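Local coordinates for restriction endonuclease UbaLAI (Unidentified, PDB 5O63), which cleaves DNA as a monomeric Type IIE restriction endonuclease, this fragment being its N-terminal B3 domain, which binds cognate DNA, at residues M24-L29 and L108-F113; D70-T75 and Y124-N129; T78-Y83 and R91-H96. One frame throughout, in Å; residues are numbered along the deposited sequence.

Contact 1: residues M24-L29 and L108-F113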
loop_
_atom_site.group_PDB
_atom_site.type_symbol
_atom_site.label_atom_id
_atom_site.label_comp_id
_atom_site.label_asym_id
_atom_site.label_seq_id
_atom_site.Cartn_x
_atom_site.Cartn_y
_atom_site.Cartn_z
ATOM N N MET A 24 0.796 4.994 7.759
ATOM C CA MET A 24 0.233 3.852 7.006
ATOM C C MET A 24 -0.937 4.268 6.153
ATOM O O MET A 24 -1.794 5.070 6.570
ATOM C CB MET A 24 -0.185 2.747 7.990
ATOM C CG MET A 24 -1.003 1.583 7.359
ATOM S SD MET A 24 -1.589 0.362 8.547
ATOM C CE MET A 24 -2.756 1.329 9.444
ATOM N N PHE A 25 -0.982 3.715 4.941
ATOM C CA PHE A 25 -2.188 3.738 4.121
ATOM C C PHE A 25 -2.557 2.287 3.838
ATOM O O PHE A 25 -1.783 1.572 3.185
ATOM C CB PHE A 25 -1.928 4.540 2.826
ATOM C CG PHE A 25 -2.895 4.236 1.703
ATOM C CD1 PHE A 25 -4.274 4.360 1.841
ATOM C CD2 PHE A 25 -2.405 3.813 0.476
ATOM C CE1 PHE A 25 -5.155 4.062 0.763
ATOM C CE2 PHE A 25 -3.249 3.521 -0.601
ATOM C CZ PHE A 25 -4.638 3.630 -0.480
ATOM N N ALA A 26 -3.698 1.816 4.302
ATOM C CA ALA A 26 -4.149 0.431 4.069
ATOM C C ALA A 26 -5.501 0.491 3.398
ATOM O O ALA A 26 -6.356 1.324 3.740
ATOM C CB ALA A 26 -4.244 -0.343 5.330
ATOM N N LYS A 27 -5.678 -0.399 2.446
ATOM C CA LYS A 27 -6.875 -0.379 1.581
ATOM C C LYS A 27 -7.367 -1.808 1.384
ATOM O O LYS A 27 -6.618 -2.717 0.990
ATOM C CB LYS A 27 -6.609 0.266 0.214
ATOM C CG LYS A 27 -7.905 0.415 -0.604
ATOM C CD LYS A 27 -7.620 0.728 -2.100
ATOM C CE LYS A 27 -8.975 0.949 -2.821
ATOM N NZ LYS A 27 -8.773 1.028 -4.359
ATOM N N VAL A 28 -8.657 -2.023 1.666
ATOM C CA VAL A 28 -9.316 -3.233 1.195
ATOM C C VAL A 28 -9.657 -3.028 -0.261
ATOM O O VAL A 28 -10.365 -2.054 -0.627
ATOM C CB VAL A 28 -10.639 -3.516 1.999
ATOM C CG1 VAL A 28 -11.298 -4.766 1.525
ATOM C CG2 VAL A 28 -10.320 -3.545 3.533
ATOM N N LEU A 29 -9.096 -3.888 -1.105
ATOM C CA LEU A 29 -9.202 -3.646 -2.551
ATOM C C LEU A 29 -10.654 -3.789 -3.001
ATOM O O LEU A 29 -11.474 -4.470 -2.322
ATOM C CB LEU A 29 -8.339 -4.623 -3.373
ATOM C CG LEU A 29 -6.833 -4.468 -3.034
ATOM C CD1 LEU A 29 -6.131 -5.313 -4.158
ATOM C CD2 LEU A 29 -6.436 -3.021 -2.972
ATOM N N LEU A 108 -6.196 -7.161 0.639
ATOM C CA LEU A 108 -5.740 -5.983 1.362
ATOM C C LEU A 108 -4.379 -5.550 0.779
ATOM O O LEU A 108 -3.565 -6.404 0.478
ATOM C CB LEU A 108 -5.595 -6.310 2.883
ATOM C CG LEU A 108 -5.228 -5.165 3.801
ATOM C CD1 LEU A 108 -6.412 -4.177 3.958
ATOM C CD2 LEU A 108 -4.782 -5.693 5.230
ATOM N N THR A 109 -4.163 -4.250 0.659
ATOM C CA THR A 109 -2.808 -3.728 0.504
ATOM C C THR A 109 -2.460 -2.843 1.666
ATOM O O THR A 109 -3.294 -2.040 2.102
ATOM C CB THR A 109 -2.656 -2.957 -0.810
ATOM O OG1 THR A 109 -3.585 -1.846 -0.876
ATOM C CG2 THR A 109 -2.836 -3.882 -1.976
ATOM N N ILE A 110 -1.226 -2.980 2.179
ATOM C CA ILE A 110 -0.721 -2.084 3.204
ATOM C C ILE A 110 0.509 -1.374 2.655
ATOM O O ILE A 110 1.423 -2.019 2.174
ATOM C CB ILE A 110 -0.357 -2.801 4.490
ATOM C CG1 ILE A 110 -1.563 -3.554 5.059
ATOM C CG2 ILE A 110 0.298 -1.755 5.504
ATOM C CD1 ILE A 110 -1.183 -4.386 6.229
ATOM N N PHE A 111 0.519 -0.043 2.733
ATOM C CA PHE A 111 1.702 0.732 2.407
ATOM C C PHE A 111 2.130 1.411 3.701
ATOM O O PHE A 111 1.313 1.944 4.429
ATOM C CB PHE A 111 1.427 1.802 1.357
ATOM C CG PHE A 111 0.989 1.283 0.005
ATOM C CD1 PHE A 111 1.919 1.233 -1.017
ATOM C CD2 PHE A 111 -0.365 0.956 -0.246
ATOM C CE1 PHE A 111 1.525 0.780 -2.298
ATOM C CE2 PHE A 111 -0.739 0.496 -1.528
ATOM C CZ PHE A 111 0.220 0.429 -2.507
ATOM N N LEU A 112 3.423 1.416 3.969
ATOM C CA LEU A 112 3.942 2.075 5.163
ATOM C C LEU A 112 5.019 3.038 4.696
ATOM O O LEU A 112 5.860 2.648 3.879
ATOM C CB LEU A 112 4.548 1.051 6.119
ATOM C CG LEU A 112 4.953 1.494 7.516
ATOM C CD1 LEU A 112 3.703 1.610 8.350
ATOM C CD2 LEU A 112 6.010 0.499 8.139
ATOM N N PHE A 113 4.990 4.283 5.174
ATOM C CA PHE A 113 6.086 5.208 4.932
ATOM C C PHE A 113 6.789 5.364 6.247
ATOM O O PHE A 113 6.180 5.812 7.214
ATOM C CB PHE A 113 5.631 6.570 4.384
ATOM C CG PHE A 113 6.793 7.521 4.183
ATOM C CD1 PHE A 113 7.631 7.392 3.094
ATOM C CD2 PHE A 113 7.078 8.488 5.136
ATOM C CE1 PHE A 113 8.723 8.250 2.917
ATOM C CE2 PHE A 113 8.148 9.355 4.969
ATOM C CZ PHE A 113 8.972 9.236 3.853
#

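Contact 2: residues D70-T75 and Y124-N129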
loop_
_atom_site.group_PDB
_atom_site.type_symbol
_atom_site.label_atom_id
_atom_site.label_comp_id
_atom_site.label_asym_id
_atom_site.label_seq_id
_atom_site.Cartn_x
_atom_site.Cartn_y
_atom_site.Cartn_z
ATOM N N ASP A 70 9.256 -4.556 -0.813
ATOM C CA ASP A 70 8.174 -5.513 -0.928
ATOM C C ASP A 70 8.314 -6.565 0.129
ATOM O O ASP A 70 9.266 -7.345 0.147
ATOM C CB ASP A 70 8.186 -6.171 -2.314
ATOM C CG ASP A 70 7.073 -7.134 -2.470
ATOM O OD1 ASP A 70 7.175 -8.278 -2.036
ATOM O OD2 ASP A 70 6.062 -6.745 -3.056
ATOM N N SER A 71 7.390 -6.572 1.105
ATOM C CA SER A 71 7.519 -7.451 2.227
ATOM C C SER A 71 7.397 -8.915 1.838
ATOM O O SER A 71 8.023 -9.746 2.441
ATOM C CB SER A 71 6.434 -7.085 3.270
ATOM O OG SER A 71 6.465 -7.956 4.413
ATOM N N LEU A 72 6.577 -9.229 0.843
ATOM C CA LEU A 72 6.356 -10.640 0.545
ATOM C C LEU A 72 7.655 -11.265 -0.033
ATOM O O LEU A 72 8.040 -12.367 0.376
ATOM C CB LEU A 72 5.205 -10.837 -0.441
ATOM C CG LEU A 72 3.817 -10.630 0.170
ATOM C CD1 LEU A 72 2.807 -10.806 -0.997
ATOM C CD2 LEU A 72 3.685 -11.701 1.208
ATOM N N SER A 73 8.324 -10.512 -0.903
ATOM C CA SER A 73 9.609 -10.972 -1.467
ATOM C C SER A 73 10.858 -10.611 -0.677
ATOM O O SER A 73 11.958 -11.101 -0.986
ATOM C CB SER A 73 9.737 -10.414 -2.893
ATOM O OG SER A 73 9.922 -8.986 -2.925
ATOM N N LYS A 74 10.699 -9.804 0.371
ATOM C CA LYS A 74 11.800 -9.198 1.117
ATOM C C LYS A 74 12.870 -8.650 0.166
ATOM O O LYS A 74 14.073 -8.872 0.396
ATOM C CB LYS A 74 12.422 -10.195 2.124
ATOM C CG LYS A 74 11.444 -10.672 3.254
ATOM C CD LYS A 74 10.793 -9.499 3.984
ATOM C CE LYS A 74 9.887 -9.949 5.165
ATOM N NZ LYS A 74 8.883 -8.899 5.633
ATOM N N THR A 75 12.446 -7.958 -0.905
ATOM C CA THR A 75 13.403 -7.223 -1.783
ATOM C C THR A 75 12.950 -5.804 -2.118
ATOM O O THR A 75 11.744 -5.510 -2.120
ATOM C CB THR A 75 13.625 -7.961 -3.139
ATOM O OG1 THR A 75 12.358 -8.257 -3.697
ATOM C CG2 THR A 75 14.360 -9.236 -2.911
ATOM N N TYR A 124 7.182 0.919 2.105
ATOM C CA TYR A 124 7.049 -0.535 2.303
ATOM C C TYR A 124 5.706 -0.962 1.780
ATOM O O TYR A 124 4.761 -0.220 1.937
ATOM C CB TYR A 124 7.104 -0.901 3.768
ATOM C CG TYR A 124 8.415 -0.556 4.366
ATOM C CD1 TYR A 124 9.364 -1.564 4.630
ATOM C CD2 TYR A 124 8.746 0.788 4.668
ATOM C CE1 TYR A 124 10.623 -1.273 5.183
ATOM C CE2 TYR A 124 10.014 1.087 5.229
ATOM C CZ TYR A 124 10.944 0.039 5.467
ATOM O OH TYR A 124 12.216 0.257 6.016
ATOM N N PHE A 125 5.650 -2.166 1.213
ATOM C CA PHE A 125 4.370 -2.683 0.723
ATOM C C PHE A 125 4.150 -4.087 1.163
ATOM O O PHE A 125 5.034 -4.932 1.054
ATOM C CB PHE A 125 4.396 -2.609 -0.811
ATOM C CG PHE A 125 3.267 -3.299 -1.477
ATOM C CD1 PHE A 125 3.399 -4.611 -1.917
ATOM C CD2 PHE A 125 2.076 -2.621 -1.679
ATOM C CE1 PHE A 125 2.323 -5.275 -2.576
ATOM C CE2 PHE A 125 0.974 -3.259 -2.336
ATOM C CZ PHE A 125 1.104 -4.588 -2.778
ATOM N N ASP A 126 2.916 -4.399 1.584
ATOM C CA ASP A 126 2.514 -5.740 1.979
ATOM C C ASP A 126 1.108 -5.970 1.412
ATOM O O ASP A 126 0.402 -5.024 1.139
ATOM C CB ASP A 126 2.514 -5.856 3.493
ATOM C CG ASP A 126 2.460 -7.293 4.019
ATOM O OD1 ASP A 126 2.506 -8.266 3.256
ATOM O OD2 ASP A 126 2.490 -7.448 5.263
ATOM N N CYS A 127 0.765 -7.227 1.179
ATOM C CA CYS A 127 -0.589 -7.504 0.693
ATOM C C CYS A 127 -0.991 -8.907 0.986
ATOM O O CYS A 127 -0.170 -9.767 1.316
ATOM C CB CYS A 127 -0.702 -7.223 -0.769
ATOM S SG CYS A 127 0.201 -8.419 -1.764
ATOM N N ALA A 128 -2.292 -9.144 0.894
ATOM C CA ALA A 128 -2.862 -10.366 1.367
ATOM C C ALA A 128 -4.222 -10.617 0.749
ATOM O O ALA A 128 -4.871 -9.712 0.268
ATOM C CB ALA A 128 -2.994 -10.325 2.909
ATOM N N ASN A 129 -4.607 -11.894 0.765
ATOM C CA ASN A 129 -5.972 -12.242 0.418
ATOM C C ASN A 129 -6.537 -13.246 1.428
ATOM O O ASN A 129 -5.914 -13.538 2.447
ATOM C CB ASN A 129 -6.054 -12.748 -1.025
ATOM C CG ASN A 129 -5.377 -14.103 -1.252
ATOM O OD1 ASN A 129 -5.320 -14.977 -0.381
ATOM N ND2 ASN A 129 -4.924 -14.292 -2.501
HETATM O O HOH W 1 4.748 -9.889 3.918
HETATM O O HOH W 2 4.482 -7.446 -0.559
#

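Contact 3: residues T78-Y83 and R91-H96. With nucleotides of chain C.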
loop_
_atom_site.group_PDB
_atom_site.type_symbol
_atom_site.label_atom_id
_atom_site.label_comp_id
_atom_site.label_asym_id
_atom_site.label_seq_id
_atom_site.Cartn_x
_atom_site.Cartn_y
_atom_site.Cartn_z
ATOM N N THR A 78 10.617 -1.191 -7.438
ATOM C CA THR A 78 10.180 0.127 -7.895
ATOM C C THR A 78 8.675 0.016 -8.228
ATOM O O THR A 78 8.264 -0.835 -9.021
ATOM C CB THR A 78 10.956 0.621 -9.127
ATOM O OG1 THR A 78 12.349 0.773 -8.773
ATOM C CG2 THR A 78 10.440 1.973 -9.590
ATOM N N LEU A 79 7.872 0.804 -7.538
ATOM C CA LEU A 79 6.470 0.893 -7.932
ATOM C C LEU A 79 6.256 2.076 -8.826
ATOM O O LEU A 79 7.050 3.067 -8.784
ATOM C CB LEU A 79 5.607 1.036 -6.630
ATOM C CG LEU A 79 5.702 -0.189 -5.733
ATOM C CD1 LEU A 79 4.751 0.063 -4.527
ATOM C CD2 LEU A 79 5.411 -1.515 -6.470
ATOM N N ALA A 80 5.177 2.017 -9.628
ATOM C CA ALA A 80 4.814 3.155 -10.473
ATOM C C ALA A 80 3.590 3.836 -9.919
ATOM O O ALA A 80 2.659 3.175 -9.447
ATOM C CB ALA A 80 4.569 2.735 -11.961
ATOM N N TYR A 81 3.622 5.146 -9.958
ATOM C CA TYR A 81 2.509 5.988 -9.447
ATOM C C TYR A 81 1.973 6.737 -10.678
ATOM O O TYR A 81 2.696 7.564 -11.314
ATOM C CB TYR A 81 3.062 6.893 -8.361
ATOM C CG TYR A 81 2.115 7.838 -7.660
ATOM C CD1 TYR A 81 0.728 7.604 -7.604
ATOM C CD2 TYR A 81 2.619 8.944 -6.964
ATOM C CE1 TYR A 81 -0.111 8.479 -6.910
ATOM C CE2 TYR A 81 1.782 9.816 -6.288
ATOM C CZ TYR A 81 0.427 9.572 -6.269
ATOM O OH TYR A 81 -0.381 10.452 -5.594
ATOM N N LYS A 82 0.753 6.380 -11.093
ATOM C CA LYS A 82 0.224 6.839 -12.372
ATOM C C LYS A 82 -0.844 7.895 -12.227
ATOM O O LYS A 82 -1.733 7.731 -11.381
ATOM C CB LYS A 82 -0.364 5.651 -13.167
ATOM C CG LYS A 82 0.502 4.375 -13.162
ATOM C CD LYS A 82 1.809 4.550 -14.011
ATOM C CE LYS A 82 1.466 4.752 -15.455
ATOM N NZ LYS A 82 2.757 4.831 -16.212
ATOM N N TYR A 83 -0.777 8.949 -13.024
ATOM C CA TYR A 83 -1.902 9.918 -13.143
ATOM C C TYR A 83 -2.516 9.748 -14.532
ATOM O O TYR A 83 -1.809 9.860 -15.536
ATOM C CB TYR A 83 -1.406 11.348 -12.978
ATOM C CG TYR A 83 -2.414 12.373 -13.381
ATOM C CD1 TYR A 83 -3.539 12.613 -12.614
ATOM C CD2 TYR A 83 -2.244 13.124 -14.562
ATOM C CE1 TYR A 83 -4.454 13.589 -12.975
ATOM C CE2 TYR A 83 -3.178 14.094 -14.937
ATOM C CZ TYR A 83 -4.281 14.312 -14.143
ATOM O OH TYR A 83 -5.216 15.249 -14.505
ATOM N N ARG A 91 -3.291 5.761 -9.747
ATOM C CA ARG A 91 -3.197 4.331 -9.483
ATOM C C ARG A 91 -1.785 4.013 -9.067
ATOM O O ARG A 91 -0.855 4.711 -9.540
ATOM C CB ARG A 91 -3.519 3.516 -10.750
ATOM C CG ARG A 91 -4.914 3.751 -11.301
ATOM C CD ARG A 91 -4.981 3.027 -12.631
ATOM N NE ARG A 91 -6.188 3.429 -13.339
ATOM C CZ ARG A 91 -6.493 3.095 -14.597
ATOM N NH1 ARG A 91 -5.682 2.268 -15.303
ATOM N NH2 ARG A 91 -7.604 3.606 -15.148
ATOM N N ILE A 92 -1.596 2.982 -8.249
ATOM C CA ILE A 92 -0.281 2.332 -8.083
ATOM C C ILE A 92 -0.299 1.097 -8.966
ATOM O O ILE A 92 -1.297 0.363 -9.033
ATOM C CB ILE A 92 -0.008 1.893 -6.612
ATOM C CG1 ILE A 92 -0.353 3.059 -5.671
ATOM C CG2 ILE A 92 1.458 1.424 -6.502
ATOM C CD1 ILE A 92 0.505 4.341 -5.963
ATOM N N THR A 93 0.834 0.863 -9.644
ATOM C CA THR A 93 1.021 -0.349 -10.437
ATOM C C THR A 93 2.448 -0.924 -10.213
ATOM O O THR A 93 3.260 -0.348 -9.454
ATOM C CB THR A 93 0.854 -0.078 -11.963
ATOM O OG1 THR A 93 1.917 0.797 -12.400
ATOM C CG2 THR A 93 -0.464 0.589 -12.307
ATOM N N ARG A 94 2.711 -2.082 -10.837
ATOM C CA ARG A 94 3.946 -2.899 -10.654
ATOM C C ARG A 94 3.995 -3.543 -9.253
ATOM O O ARG A 94 5.043 -3.931 -8.773
ATOM C CB ARG A 94 5.255 -2.052 -10.939
ATOM C CG ARG A 94 5.196 -1.237 -12.246
ATOM C CD ARG A 94 6.561 -0.607 -12.507
ATOM N NE ARG A 94 7.594 -1.641 -12.627
ATOM C CZ ARG A 94 8.901 -1.344 -12.508
ATOM N NH1 ARG A 94 9.270 -0.079 -12.398
ATOM N NH2 ARG A 94 9.796 -2.312 -12.545
ATOM N N MET A 95 2.828 -3.732 -8.603
ATOM C CA MET A 95 2.816 -4.478 -7.370
ATOM C C MET A 95 2.939 -5.993 -7.523
ATOM O O MET A 95 2.879 -6.583 -8.632
ATOM C CB MET A 95 1.528 -4.146 -6.596
ATOM C CG MET A 95 1.585 -2.739 -6.144
ATOM S SD MET A 95 -0.015 -2.197 -5.499
ATOM C CE MET A 95 -0.758 -1.996 -7.120
ATOM N N HIS A 96 3.218 -6.600 -6.359
ATOM C CA HIS A 96 3.288 -8.060 -6.232
ATOM C C HIS A 96 2.094 -8.801 -6.900
ATOM O O HIS A 96 0.933 -8.386 -6.797
ATOM C CB HIS A 96 3.380 -8.421 -4.744
ATOM C CG HIS A 96 3.836 -9.811 -4.501
ATOM N ND1 HIS A 96 3.042 -10.910 -4.760
ATOM C CD2 HIS A 96 5.025 -10.287 -4.039
ATOM C CE1 HIS A 96 3.714 -12.005 -4.427
ATOM N NE2 HIS A 96 4.918 -11.652 -3.974
ATOM P P DC C 3 2.719 1.121 -15.991
ATOM O OP1 DC C 3 3.655 2.292 -15.891
ATOM O OP2 DC C 3 1.569 1.115 -15.075
ATOM O "O5'" DC C 3 2.131 1.202 -17.473
ATOM C "C5'" DC C 3 3.096 1.376 -18.573
ATOM C "C4'" DC C 3 2.356 1.267 -19.899
ATOM O "O4'" DC C 3 1.740 -0.020 -19.987
ATOM C "C3'" DC C 3 1.218 2.206 -20.135
ATOM O "O3'" DC C 3 1.676 3.478 -20.532
ATOM C "C2'" DC C 3 0.484 1.530 -21.298
ATOM C "C1'" DC C 3 0.636 0.086 -20.917
ATOM N N1 DC C 3 -0.559 -0.523 -20.269
ATOM C C2 DC C 3 -1.570 -0.976 -21.087
ATOM O O2 DC C 3 -1.497 -0.737 -22.296
ATOM N N3 DC C 3 -2.577 -1.664 -20.541
ATOM C C4 DC C 3 -2.660 -1.835 -19.183
ATOM N N4 DC C 3 -3.691 -2.535 -18.710
ATOM C C5 DC C 3 -1.635 -1.358 -18.295
ATOM C C6 DC C 3 -0.580 -0.722 -18.906
ATOM P P DC C 2 5.624 -4.845 -13.809
ATOM O OP1 DC C 2 6.935 -4.160 -13.554
ATOM O OP2 DC C 2 4.876 -5.494 -12.673
ATOM O "O5'" DC C 2 4.713 -3.822 -14.571
ATOM C "C5'" DC C 2 5.230 -3.014 -15.640
ATOM C "C4'" DC C 2 4.108 -2.415 -16.458
ATOM O "O4'" DC C 2 3.264 -3.439 -17.008
ATOM C "C3'" DC C 2 3.190 -1.504 -15.656
ATOM O "O3'" DC C 2 3.623 -0.140 -15.959
ATOM C "C2'" DC C 2 1.778 -1.849 -16.206
ATOM C "C1'" DC C 2 2.124 -2.762 -17.420
ATOM N N1 DC C 2 1.074 -3.771 -17.763
ATOM C C2 DC C 2 0.713 -3.855 -19.138
ATOM O O2 DC C 2 1.243 -3.097 -19.934
ATOM N N3 DC C 2 -0.253 -4.691 -19.488
ATOM C C4 DC C 2 -0.750 -5.554 -18.579
ATOM N N4 DC C 2 -1.721 -6.398 -19.004
ATOM C C5 DC C 2 -0.382 -5.523 -17.185
ATOM C C6 DC C 2 0.554 -4.627 -16.821
ATOM P P DC C 4 0.878 4.794 -20.161
ATOM O OP1 DC C 4 1.715 5.937 -20.704
ATOM O OP2 DC C 4 0.553 4.776 -18.677
ATOM O "O5'" DC C 4 -0.532 4.704 -20.869
ATOM C "C5'" DC C 4 -0.510 4.699 -22.323
ATOM C "C4'" DC C 4 -1.876 4.357 -22.864
ATOM O "O4'" DC C 4 -2.215 3.029 -22.427
ATOM C "C3'" DC C 4 -3.018 5.287 -22.440
ATOM O "O3'" DC C 4 -3.318 6.063 -23.538
ATOM C "C2'" DC C 4 -4.163 4.350 -22.210
ATOM C "C1'" DC C 4 -3.599 2.951 -22.282
ATOM N N1 DC C 4 -3.904 2.213 -21.038
ATOM C C2 DC C 4 -5.029 1.380 -21.049
ATOM O O2 DC C 4 -5.703 1.303 -22.110
ATOM N N3 DC C 4 -5.316 0.664 -19.941
ATOM C C4 DC C 4 -4.591 0.823 -18.823
ATOM N N4 DC C 4 -4.991 0.141 -17.749
ATOM C C5 DC C 4 -3.421 1.668 -18.784
ATOM C C6 DC C 4 -3.139 2.371 -19.920
HETATM O O HOH W 3 7.915 -3.538 -8.796
#

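Contact 1: residues M24-L29 and L108-F113
F25 and F111 form a hydrogen-bonded antiparallel pair, F25 N to F111 O at 2.9 Å and F111 N to F25 O at 2.8 Å. K27 and T109 repeat the pattern two residues along, so four bonds zip up the strands. In the non-hydrogen-bonded pair between them, A26 CA lies 3.3 Å from T109 O, a CA-H...O contact.

The apolar contacts use both faces. The phenylalanine rings lie side by side, nearly parallel (15°) but slid until they barely overlap, CD2 to CD2 at 3.6 Å; beyond them, F50 meets F111 edge-to-face. On the other face the engineered M24 lays CG against I110 CG2 (4.0 Å), and V28 CG2 touches L108 CD1, beneath helices 3-14 and 136-144. A26, with only a methyl, suits the slot opposite branched I110.

Polar ends are few. The extended chain of K27 carries NZ to a salt bridge with D33 and a hydrogen bond to L41 O, while T109 OG1, 3.7 Å from L29 CD2, is buried with no partner.

Backbone bonds supply most of the polarity here and hydrocarbon the rest: one face is filled by aromatic rings inside the B3 barrel, the other by aliphatic chains under the two helices.

Contact 2: residues D70-T75 and Y124-N129
D70 and F125 pair as neighbours in parallel strands, and S71 N closes the ladder on F125 O at 2.9 Å in an almost straight bond (174°). Their side chains run alongside each other: with CG anti to the backbone N in both, D70 brings OD2 to the edge of the F125 ring, 3.6 Å from CD1. The positively polarised ring hydrogens there probably suit a carboxylate better than the ring face would.

The other oxygen, D70 OD1, turns back over its own chain and accepts from S73 N at 2.8 Å, nearly along the C-O axis. This is an Asx motif, and it shapes the tight connection between strands 62-70 and 75-84, where K74 and T75 both face D70 in a G1 beta bulge. With an alanine here, S73 N would probably be left without its side-chain acceptor and the turn would be freer to shift.

S71 is small enough to sit close to the strand. Its CB faces D126, but OG meets that carboxylate only through water, which lies 2.6 Å from S71 OG and donates to D126 OD1; K74 NZ donates to the same OG. D126 OD2 is taken by Y7 and R135. A second water donates to F125 O and accepts from L72 N. Further along, L72 stretches its branched end across D126 until CD1 rests 3.6 Å from C127 SG.

Contact 3: residues T78-Y83 and R91-H96
A80 and T93 sit at the tight heart of this hairpin, linked both ways by backbone bonds of 3.0 Å (A80 N to T93 O, T93 N to A80 O). K82 and R91 form the next hydrogen-bonded pair, K82 N reaching R91 O at 2.8 Å in a virtually straight line (178°). Between the pairs, I92 CD1 packs on Y81 CD1, and R91 O lies at the edge of the tyrosine ring. Beyond A80, L79 sends CD1 to I92 CG2 and CD2 to CG of the engineered M95. The aliphatic L79, I92 and M95 face the barrel interior, where F66 and F111 also touch L79.

The opposite face is polar and belongs to the DNA. A80, whose side chain is only a methyl, lets T93 OG1 come within 3.3 Å of its CB; a first torsion of 65° sets that hydroxyl between backbone N and carbonyl carbon, where it donates to OP2 of DC3 of chain C at 2.7 Å. K82 curls through chi2 and chi3 so that NZ grips OP1 of the same phosphate, with a weak second bond to DC4 of chain C. R91 instead reaches the bases: NH1 hydrogen-bonds O4 of a thymine base of the bound DNA, while E89 holds NE.

Past the strand end, R94 and T78 lie on the partly exposed, watered side. One face of the guanidinium lies over T78 O, and at its edge NE donates to OP1 of DC2 of chain C at 2.8 Å; water bridges T78 O and R94 O.

Three successive phosphates thus meet side chains from the two segments, with shape fixed by the backbone ladder and charge by lysine and arginine, while R91 supplies base contact consistent with sequence reading.

Overall arrangement
All three contacts belong to one mixed sheet, curled into the open barrel expected of a B3 domain. Contact 1 lies deepest, its centre about 4 Å from the centre of the chain, and is mostly apolar. Contact 2 shares its neighbourhood: strands 108-116 and 121-128 are adjacent, L112 O and Y124 N probably bonding, but its turn adds carboxylates and bridging water. Contact 3, nested along the chain inside the loops closed by the other two, is buried on one face and turned to the DNA backbone and bases on the other. M95 joins all three, its SD touching both F111 and F125, while H96 packs against D70 and L72. Polarity thus rises from contact 1 outward.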